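Putative uncharacterized protein (Paracoccus denitrificans, PDB 3DML) probably acts as a periplasmic thioredoxin-like thiol-disulfide oxidoreductase serving chemotrophic sulfur oxidation. Local coordinates at residues A[34-39]-A[99-104]. Residues are numbered along the deposited sequence; the frame is centred on the assembly and turned at random.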
loop_
_atom_site.group_PDB
_atom_site.type_symbol
_atom_site.label_atom_id
_atom_site.label_comp_id
_atom_site.label_asym_id
_atom_site.label_seq_id
_atom_site.Cartn_x
_atom_site.Cartn_y
_atom_site.Cartn_z
ATOM N N ALA A 34 10.878 -0.740 -6.514
ATOM C CA ALA A 34 11.034 -0.608 -7.969
ATOM C C ALA A 34 10.398 -1.799 -8.702
ATOM O O ALA A 34 9.809 -1.631 -9.793
ATOM C CB ALA A 34 12.500 -0.479 -8.325
ATOM N N ARG A 35 10.514 -3.002 -8.128
ATOM C CA ARG A 35 9.832 -4.162 -8.713
ATOM C C ARG A 35 8.324 -4.021 -8.732
ATOM O O ARG A 35 7.687 -4.325 -9.729
ATOM C CB ARG A 35 10.179 -5.455 -7.997
ATOM C CG ARG A 35 11.569 -5.954 -8.297
ATOM C CD ARG A 35 11.669 -7.394 -7.760
ATOM N NE ARG A 35 13.043 -7.872 -7.766
ATOM C CZ ARG A 35 13.411 -9.042 -7.259
ATOM N NH1 ARG A 35 12.504 -9.841 -6.714
ATOM N NH2 ARG A 35 14.680 -9.404 -7.301
ATOM N N TRP A 36 7.750 -3.526 -7.645
ATOM C CA TRP A 36 6.299 -3.344 -7.583
ATOM C C TRP A 36 5.872 -2.277 -8.596
ATOM O O TRP A 36 4.843 -2.437 -9.280
ATOM C CB TRP A 36 5.871 -2.893 -6.188
ATOM C CG TRP A 36 4.366 -2.888 -6.000
ATOM C CD1 TRP A 36 3.594 -3.927 -5.602
ATOM C CD2 TRP A 36 3.482 -1.788 -6.214
ATOM N NE1 TRP A 36 2.275 -3.547 -5.530
ATOM C CE2 TRP A 36 2.181 -2.229 -5.893
ATOM C CE3 TRP A 36 3.666 -0.462 -6.626
ATOM C CZ2 TRP A 36 1.058 -1.394 -5.979
ATOM C CZ3 TRP A 36 2.529 0.381 -6.710
ATOM C CH2 TRP A 36 1.249 -0.107 -6.402
ATOM N N ASP A 37 6.648 -1.189 -8.654
ATOM C CA ASP A 37 6.403 -0.093 -9.626
ATOM C C ASP A 37 6.414 -0.588 -11.075
ATOM O O ASP A 37 5.632 -0.122 -11.886
ATOM C CB ASP A 37 7.412 1.060 -9.476
ATOM C CG ASP A 37 7.231 1.859 -8.192
ATOM O OD1 ASP A 37 6.146 1.850 -7.567
ATOM O OD2 ASP A 37 8.211 2.512 -7.789
ATOM N N ALA A 38 7.291 -1.530 -11.400
ATOM C CA ALA A 38 7.352 -2.103 -12.741
ATOM C C ALA A 38 6.270 -3.151 -12.987
ATOM O O ALA A 38 5.771 -3.274 -14.108
ATOM C CB ALA A 38 8.717 -2.725 -12.993
ATOM N N GLU A 39 5.928 -3.927 -11.961
ATOM C CA GLU A 39 5.112 -5.118 -12.156
ATOM C C GLU A 39 3.640 -4.895 -11.882
ATOM O O GLU A 39 2.785 -5.311 -12.681
ATOM C CB GLU A 39 5.615 -6.273 -11.288
ATOM C CG GLU A 39 6.949 -6.784 -11.759
ATOM C CD GLU A 39 7.650 -7.719 -10.796
ATOM O OE1 GLU A 39 7.029 -8.259 -9.835
ATOM O OE2 GLU A 39 8.862 -7.927 -11.039
ATOM N N ASP A 99 1.726 -12.678 -7.273
ATOM C CA ASP A 99 0.739 -13.638 -6.800
ATOM C C ASP A 99 0.562 -13.574 -5.290
ATOM O O ASP A 99 -0.348 -14.164 -4.727
ATOM C CB ASP A 99 1.142 -15.062 -7.222
ATOM C CG ASP A 99 1.027 -15.287 -8.721
ATOM O OD1 ASP A 99 0.880 -14.283 -9.463
ATOM O OD2 ASP A 99 1.098 -16.479 -9.151
ATOM N N PHE A 100 1.469 -12.892 -4.629
ATOM C CA PHE A 100 1.345 -12.696 -3.189
ATOM C C PHE A 100 0.556 -11.424 -2.924
ATOM O O PHE A 100 -0.342 -11.403 -2.096
ATOM C CB PHE A 100 2.730 -12.671 -2.575
ATOM C CG PHE A 100 3.350 -14.029 -2.557
ATOM C CD1 PHE A 100 3.257 -14.827 -1.419
ATOM C CD2 PHE A 100 3.926 -14.552 -3.719
ATOM C CE1 PHE A 100 3.782 -16.116 -1.417
ATOM C CE2 PHE A 100 4.461 -15.835 -3.731
ATOM C CZ PHE A 100 4.379 -16.621 -2.575
ATOM N N PHE A 101 0.834 -10.408 -3.713
ATOM C CA PHE A 101 0.216 -9.096 -3.546
ATOM C C PHE A 101 -1.292 -9.134 -3.672
ATOM O O PHE A 101 -1.997 -8.703 -2.780
ATOM C CB PHE A 101 0.844 -8.079 -4.524
ATOM C CG PHE A 101 0.271 -6.695 -4.380
ATOM C CD1 PHE A 101 0.652 -5.869 -3.314
ATOM C CD2 PHE A 101 -0.706 -6.254 -5.260
ATOM C CE1 PHE A 101 0.100 -4.567 -3.180
ATOM C CE2 PHE A 101 -1.261 -4.974 -5.136
ATOM C CZ PHE A 101 -0.865 -4.144 -4.092
ATOM N N TRP A 102 -1.809 -9.639 -4.792
ATOM C CA TRP A 102 -3.246 -9.561 -5.032
ATOM C C TRP A 102 -4.169 -10.202 -3.984
ATOM O O TRP A 102 -5.102 -9.545 -3.501
ATOM C CB TRP A 102 -3.598 -10.076 -6.439
ATOM C CG TRP A 102 -2.990 -9.280 -7.571
ATOM C CD1 TRP A 102 -2.068 -9.710 -8.486
ATOM C CD2 TRP A 102 -3.311 -7.930 -7.928
ATOM N NE1 TRP A 102 -1.786 -8.698 -9.383
ATOM C CE2 TRP A 102 -2.540 -7.601 -9.061
ATOM C CE3 TRP A 102 -4.177 -6.965 -7.389
ATOM C CZ2 TRP A 102 -2.601 -6.338 -9.668
ATOM C CZ3 TRP A 102 -4.236 -5.718 -7.986
ATOM C CH2 TRP A 102 -3.457 -5.417 -9.114
ATOM N N PRO A 103 -3.950 -11.482 -3.639
ATOM C CA PRO A 103 -4.880 -12.087 -2.674
ATOM C C PRO A 103 -4.683 -11.532 -1.251
ATOM O O PRO A 103 -5.633 -11.511 -0.458
ATOM C CB PRO A 103 -4.536 -13.601 -2.725
ATOM C CG PRO A 103 -3.176 -13.682 -3.250
ATOM C CD PRO A 103 -2.914 -12.428 -4.086
HETATM N N MSE A 104 -3.478 -11.082 -0.926
HETATM C CA MSE A 104 -3.258 -10.511 0.401
HETATM C C MSE A 104 -3.910 -9.145 0.511
HETATM O O MSE A 104 -4.475 -8.803 1.547
HETATM C CB MSE A 104 -1.775 -10.471 0.718
HETATM C CG MSE A 104 -1.158 -11.852 0.545
HETATM SE SE MSE A 104 0.622 -11.982 1.224
HETATM C CE MSE A 104 1.551 -10.536 0.268
#
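Trp36 and Phe101 both carry CG anti to the backbone N (chi1 -171° and -179°), and from two neighbouring helices these torsions send the indole and the phenyl ring toward each other until they meet. The pair is an edge-to-face, T-shaped stack: the pyrrole edge of Trp36 points into the face of Phe101, with the planes at 69° and the centroid of the five-membered ring 4.6 Å from that of the phenyl. NE1 leads. It stands 3.3 Å above the middle of the phenyl ring, and of the ring carbons Phe101 CE1 is nearest to Trp36 NE1, at 3.4 Å. Farther along the indole the touch is purely apolar, Trp36 CZ2 lying 3.8 Å from Phe101 CZ. Across these turns no hydrogen bond joins the helices; the two rings carry the whole contact.

Both rings are buried. Phe80 on strand 79-84 meets each of them, edge-to-face with Phe101, while Tyr95 sets another edge-to-face ring against Trp36. The cluster thus fastens helix 31-39, whose first turn holds part of the thioredoxin-type CxxC (Cys30 and Cys33), and the C-terminal helix 98-112 to the central sheet. A leucine in place of Phe101 would probably deprive the indole nitrogen of the aromatic face it points into and leave Trp36 less firmly fixed in its rotation. With NE1 centred over the ring, its N-H can be expected to direct its positive end at the pi cloud, a weakly polar interaction that would partly compensate a buried donor with no oxygen acceptor offered by 99-104.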